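Local coordinates for type 2A phosphatase-associated protein 42 (Saccharomyces cerevisiae, PDB 2V0P) that associates with the catalytic subunits of PP2A-type phosphatases and inhibits SIT4 in TOR signalling, at residues L124-V128 with H209-L213; Q26-Q32 with R85-N89. All coordinates share one frame; numbering follows the deposited sequence.

Interaction 1. Residues L124-V128 with H209-L213; sequences LDPLV and HHFSL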
loop_
_atom_site.group_PDB
_atom_site.type_symbol
_atom_site.label_atom_id
_atom_site.label_comp_id
_atom_site.label_asym_id
_atom_site.label_seq_id
_atom_site.Cartn_x
_atom_site.Cartn_y
_atom_site.Cartn_z
ATOM N N LEU A 124 29.110 -4.443 -2.789
ATOM C CA LEU A 124 27.704 -4.283 -3.079
ATOM C C LEU A 124 27.362 -4.568 -4.570
ATOM O O LEU A 124 27.818 -3.894 -5.451
ATOM C CB LEU A 124 27.227 -2.903 -2.583
ATOM C CG LEU A 124 25.700 -2.744 -2.356
ATOM C CD1 LEU A 124 25.142 -3.803 -1.421
ATOM C CD2 LEU A 124 25.355 -1.352 -1.860
ATOM N N ASP A 125 26.605 -5.616 -4.804
ATOM C CA ASP A 125 25.925 -5.852 -6.077
ATOM C C ASP A 125 25.475 -4.522 -6.709
ATOM O O ASP A 125 24.853 -3.703 -6.042
ATOM C CB ASP A 125 24.699 -6.726 -5.808
ATOM C CG ASP A 125 24.131 -7.354 -7.065
ATOM O OD1 ASP A 125 23.901 -6.621 -8.042
ATOM O OD2 ASP A 125 23.891 -8.579 -7.064
ATOM N N PRO A 126 25.781 -4.300 -7.991
ATOM C CA PRO A 126 25.438 -2.989 -8.509
ATOM C C PRO A 126 23.907 -2.760 -8.575
ATOM O O PRO A 126 23.467 -1.630 -8.514
ATOM C CB PRO A 126 26.101 -2.970 -9.869
ATOM C CG PRO A 126 26.172 -4.389 -10.269
ATOM C CD PRO A 126 26.370 -5.164 -9.027
ATOM N N LEU A 127 23.124 -3.829 -8.663
ATOM C CA LEU A 127 21.688 -3.759 -8.619
ATOM C C LEU A 127 21.240 -3.151 -7.284
ATOM O O LEU A 127 20.287 -2.351 -7.213
ATOM C CB LEU A 127 21.097 -5.151 -8.781
ATOM C CG LEU A 127 19.555 -5.280 -8.926
ATOM C CD1 LEU A 127 19.159 -6.533 -9.678
ATOM C CD2 LEU A 127 18.853 -5.257 -7.579
ATOM N N VAL A 128 21.932 -3.537 -6.215
ATOM C CA VAL A 128 21.545 -3.069 -4.893
ATOM C C VAL A 128 22.079 -1.696 -4.710
ATOM O O VAL A 128 21.406 -0.840 -4.151
ATOM C CB VAL A 128 22.020 -4.026 -3.784
ATOM C CG1 VAL A 128 21.710 -3.453 -2.378
ATOM C CG2 VAL A 128 21.352 -5.369 -3.926
ATOM N N HIS A 209 25.903 -11.524 0.146
ATOM C CA HIS A 209 25.316 -11.195 -1.134
ATOM C C HIS A 209 23.776 -11.378 -1.054
ATOM O O HIS A 209 23.089 -10.513 -1.465
ATOM C CB HIS A 209 25.939 -12.064 -2.231
ATOM C CG HIS A 209 25.734 -11.525 -3.608
ATOM N ND1 HIS A 209 26.522 -11.896 -4.679
ATOM C CD2 HIS A 209 24.871 -10.596 -4.076
ATOM C CE1 HIS A 209 26.106 -11.257 -5.758
ATOM N NE2 HIS A 209 25.117 -10.459 -5.413
ATOM N N HIS A 210 23.307 -12.467 -0.461
ATOM C CA HIS A 210 21.922 -12.845 -0.436
ATOM C C HIS A 210 21.265 -11.837 0.493
ATOM O O HIS A 210 20.254 -11.291 0.147
ATOM C CB HIS A 210 21.771 -14.277 0.042
ATOM C CG HIS A 210 20.414 -14.621 0.523
ATOM N ND1 HIS A 210 20.150 -14.934 1.839
ATOM C CD2 HIS A 210 19.223 -14.652 -0.116
ATOM C CE1 HIS A 210 18.854 -15.150 1.987
ATOM N NE2 HIS A 210 18.272 -14.987 0.815
ATOM N N PHE A 211 21.930 -11.552 1.627
ATOM C CA PHE A 211 21.450 -10.525 2.553
ATOM C C PHE A 211 21.195 -9.140 1.936
ATOM O O PHE A 211 20.163 -8.510 2.224
ATOM C CB PHE A 211 22.343 -10.455 3.782
ATOM C CG PHE A 211 22.382 -11.706 4.569
ATOM C CD1 PHE A 211 21.452 -12.680 4.423
ATOM C CD2 PHE A 211 23.382 -11.862 5.569
ATOM C CE1 PHE A 211 21.486 -13.855 5.226
ATOM C CE2 PHE A 211 23.431 -12.983 6.352
ATOM C CZ PHE A 211 22.500 -13.995 6.192
ATOM N N SER A 212 22.098 -8.670 1.090
ATOM C CA SER A 212 21.957 -7.394 0.469
ATOM C C SER A 212 20.727 -7.370 -0.469
ATOM O O SER A 212 20.022 -6.374 -0.502
ATOM C CB SER A 212 23.236 -6.998 -0.283
ATOM O OG SER A 212 23.291 -7.676 -1.500
ATOM N N LEU A 213 20.459 -8.461 -1.166
ATOM C CA LEU A 213 19.290 -8.537 -2.004
ATOM C C LEU A 213 18.009 -8.599 -1.102
ATOM O O LEU A 213 17.136 -7.829 -1.328
ATOM C CB LEU A 213 19.397 -9.677 -2.983
ATOM C CG LEU A 213 20.504 -9.361 -4.028
ATOM C CD1 LEU A 213 21.028 -10.633 -4.548
ATOM C CD2 LEU A 213 19.946 -8.519 -5.201
HETATM O O HOH W 1 26.017 -7.450 -2.559
#
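Asp125 and His209 join the two segments through a His-carboxylate hydrogen bond. His209 NE2 donates to Asp125 OD2 over 2.8 Å at a nearly straight 172°; the acceptor lies at the ring edge, in the imidazole plane, while the ring and carboxylate planes stand 66° apart. His209 reaches across because its CG is anti to the backbone N (chi1 -162°). The same OD2 also makes a salt bridge to Arg172 of helix 156-186, so two donors grip one oxygen. The other oxygen, Asp125 OD1, takes Leu127 N at 3.0 Å and makes Asp125 the N-cap of helix 126-133. This short helix is thus fastened by its first turn to helix 199-231 in the N-terminal, TPR-like all-helical domain. An alanine in place of Asp125 would probably leave His209 and Arg172 without their shared acceptor and the helix start uncapped. Beside the polar pair, Val128 CG2 packs on Leu213 CD2 at 3.7 Å, and Leu127 CD2 approaches the same methyl, its side chain crossing that of Leu213 at about a right angle. One water accepts from Asp125 N and donates to Ser212 OG, which in turn donates to His209 O at 2.8 Å.

Interaction 2. Residues Q26-Q32 with R85-N89; sequences QDSPEYQ and RRQSN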
loop_
_atom_site.group_PDB
_atom_site.type_symbol
_atom_site.label_atom_id
_atom_site.label_comp_id
_atom_site.label_asym_id
_atom_site.label_seq_id
_atom_site.Cartn_x
_atom_site.Cartn_y
_atom_site.Cartn_z
ATOM N N GLN A 26 2.718 -12.079 18.477
ATOM C CA GLN A 26 3.819 -11.173 18.309
ATOM C C GLN A 26 3.701 -10.026 19.302
ATOM O O GLN A 26 4.690 -9.402 19.633
ATOM C CB GLN A 26 3.928 -10.659 16.875
ATOM C CG GLN A 26 5.271 -10.009 16.624
ATOM C CD GLN A 26 5.321 -9.195 15.361
ATOM O OE1 GLN A 26 4.790 -9.604 14.315
ATOM N NE2 GLN A 26 5.955 -8.030 15.442
ATOM N N ASP A 27 2.497 -9.737 19.784
ATOM C CA ASP A 27 2.394 -8.736 20.850
ATOM C C ASP A 27 2.678 -9.359 22.216
ATOM O O ASP A 27 2.466 -8.714 23.182
ATOM C CB ASP A 27 1.009 -8.001 20.875
ATOM C CG ASP A 27 -0.139 -8.899 21.186
ATOM O OD1 ASP A 27 0.078 -10.058 21.569
ATOM O OD2 ASP A 27 -1.329 -8.448 21.060
ATOM N N SER A 28 3.024 -10.640 22.271
ATOM C CA SER A 28 3.200 -11.343 23.528
ATOM C C SER A 28 4.436 -10.838 24.293
ATOM O O SER A 28 5.438 -10.481 23.697
ATOM C CB SER A 28 3.266 -12.852 23.316
ATOM O OG SER A 28 4.514 -13.244 22.849
ATOM N N PRO A 29 4.334 -10.747 25.617
ATOM C CA PRO A 29 5.555 -10.310 26.321
ATOM C C PRO A 29 6.670 -11.329 26.232
ATOM O O PRO A 29 7.817 -10.955 26.334
ATOM C CB PRO A 29 5.092 -10.154 27.774
ATOM C CG PRO A 29 3.920 -11.027 27.883
ATOM C CD PRO A 29 3.220 -10.956 26.546
ATOM N N GLU A 30 6.319 -12.582 26.001
ATOM C CA GLU A 30 7.267 -13.664 25.852
ATOM C C GLU A 30 8.003 -13.425 24.533
ATOM O O GLU A 30 9.190 -13.426 24.532
ATOM C CB GLU A 30 6.612 -15.051 25.866
ATOM C CG GLU A 30 6.076 -15.523 27.161
ATOM C CD GLU A 30 4.743 -14.896 27.547
ATOM O OE1 GLU A 30 4.037 -14.374 26.645
ATOM O OE2 GLU A 30 4.413 -14.937 28.754
ATOM N N TYR A 31 7.293 -13.145 23.438
ATOM C CA TYR A 31 7.985 -12.818 22.185
ATOM C C TYR A 31 8.780 -11.503 22.238
ATOM O O TYR A 31 9.924 -11.467 21.870
ATOM C CB TYR A 31 7.023 -12.873 20.961
ATOM C CG TYR A 31 7.681 -12.573 19.637
ATOM C CD1 TYR A 31 8.272 -13.580 18.893
ATOM C CD2 TYR A 31 7.715 -11.301 19.132
ATOM C CE1 TYR A 31 8.911 -13.322 17.753
ATOM C CE2 TYR A 31 8.342 -11.034 17.948
ATOM C CZ TYR A 31 8.944 -12.068 17.261
ATOM O OH TYR A 31 9.557 -11.843 16.064
ATOM N N GLN A 32 8.169 -10.410 22.657
ATOM C CA GLN A 32 8.829 -9.134 22.612
ATOM C C GLN A 32 10.041 -9.125 23.599
ATOM O O GLN A 32 11.046 -8.467 23.345
ATOM C CB GLN A 32 7.873 -8.006 22.949
ATOM C CG GLN A 32 6.833 -7.694 21.889
ATOM C CD GLN A 32 7.482 -7.371 20.587
ATOM O OE1 GLN A 32 8.376 -6.531 20.519
ATOM N NE2 GLN A 32 7.088 -8.064 19.566
ATOM N N ARG A 85 10.526 -6.097 13.963
ATOM C CA ARG A 85 9.622 -7.014 14.570
ATOM C C ARG A 85 9.111 -6.563 15.992
ATOM O O ARG A 85 8.240 -7.176 16.535
ATOM C CB ARG A 85 10.245 -8.405 14.637
ATOM C CG ARG A 85 10.167 -9.237 13.412
ATOM C CD ARG A 85 11.209 -10.343 13.387
ATOM N NE ARG A 85 10.998 -11.201 12.220
ATOM C CZ ARG A 85 11.385 -10.915 10.990
ATOM N NH1 ARG A 85 12.068 -9.816 10.729
ATOM N NH2 ARG A 85 11.094 -11.741 9.991
ATOM N N ARG A 86 9.697 -5.500 16.523
ATOM C CA ARG A 86 9.348 -4.920 17.798
ATOM C C ARG A 86 7.948 -4.309 17.738
ATOM O O ARG A 86 7.559 -3.786 16.730
ATOM C CB ARG A 86 10.382 -3.861 18.171
ATOM C CG ARG A 86 11.713 -4.481 18.587
ATOM C CD ARG A 86 11.627 -4.987 20.051
ATOM N NE ARG A 86 11.664 -3.927 21.039
ATOM C CZ ARG A 86 10.895 -3.890 22.135
ATOM N NH1 ARG A 86 10.002 -4.843 22.373
ATOM N NH2 ARG A 86 11.009 -2.886 22.998
ATOM N N GLN A 87 7.223 -4.424 18.834
ATOM C CA GLN A 87 5.934 -3.777 18.995
ATOM C C GLN A 87 5.791 -3.274 20.429
ATOM O O GLN A 87 6.296 -3.888 21.388
ATOM C CB GLN A 87 4.790 -4.769 18.752
ATOM C CG GLN A 87 4.780 -5.397 17.463
ATOM C CD GLN A 87 3.529 -6.205 17.249
ATOM O OE1 GLN A 87 2.538 -6.106 18.014
ATOM N NE2 GLN A 87 3.540 -6.988 16.190
ATOM N N SER A 88 5.091 -2.174 20.578
ATOM C CA SER A 88 4.821 -1.649 21.928
ATOM C C SER A 88 3.544 -2.265 22.466
ATOM O O SER A 88 2.676 -2.656 21.689
ATOM C CB SER A 88 4.716 -0.143 21.888
ATOM O OG SER A 88 4.140 0.343 23.069
ATOM N N ASN A 89 3.447 -2.364 23.785
ATOM C CA ASN A 89 2.210 -2.782 24.462
ATOM C C ASN A 89 1.612 -1.680 25.354
ATOM O O ASN A 89 0.650 -1.909 26.105
ATOM C CB ASN A 89 2.433 -4.089 25.239
ATOM C CG ASN A 89 2.369 -5.323 24.333
ATOM O OD1 ASN A 89 3.293 -6.149 24.312
ATOM N ND2 ASN A 89 1.271 -5.444 23.567
#
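The start of helix 29-52 meets the loop that leads from helix 75-83 to helix 93-120, and Gln32, in the first turn of the former, carries most of the hydrogen bonds between them. Its OE1 accepts twice from the loop. Gln87 N stands 2.9 Å from Gln32 OE1, above the carbonyl plane, whereas Arg86 NH1 lies in that plane, on a lone pair of the same Gln32 OE1, at 3.0 Å. The Arg86 chain folds at chi2 and chi3 to bring the guanidinium edge to Gln32, its plane 21° from that of the glutamine amide. On the other end of that amide, Gln32 NE2 donates to Gln26 O at 2.7 Å, approaching nearly along the C=O axis, and weakly to Arg85 O at 3.4 Å. Both ends of the buried amide are therefore engaged, which fixes its rotation and ties the loop to the residues ahead of the helix.

The helix itself is N-capped by Ser28, whose OG accepts from Tyr31 N at 2.8 Å. In this TPR-like helical domain the contact thus links a capped helix start to an interhelical loop, through side-chain amides and backbone groups. Gln26, stretched out beyond CG, crosses the side chain of Gln87 at about a right angle. Tyr31 extends with CG anti to its backbone N (chi1 -179°), which carries Tyr31 OH to the aliphatic part of Arg85, 3.5 Å from Arg85 CD; that hydroxyl is hydrogen-bonded to Leu19 O, and the Arg85 guanidinium turns to Leu81 O. Alongside, Asp27 CB lies 3.8 Å from Gln87 OE1, while its carboxylate forms a salt bridge with Arg25.

Both segments of interaction 2 come before both of interaction 1 in the chain. Their centres lie about 30 Å apart on opposite sides of the chain's centre, and the contacts do not meet, their nearest atoms being about 12 Å apart. Helix 93-120 spans the interval: the 85-89 loop leads into it, and residues 124-128 follow its far end. Its residues also touch both contacts, with Tyr103 against Arg86 and Leu115 against Val128. Interaction 2 joins the start of helix 29-52 to the loop between helices 75-83 and 93-120, while interaction 1 joins helix 126-133 to the late helix 199-231, two separate fastenings within one TPR-like domain of this phosphatase-associated protein.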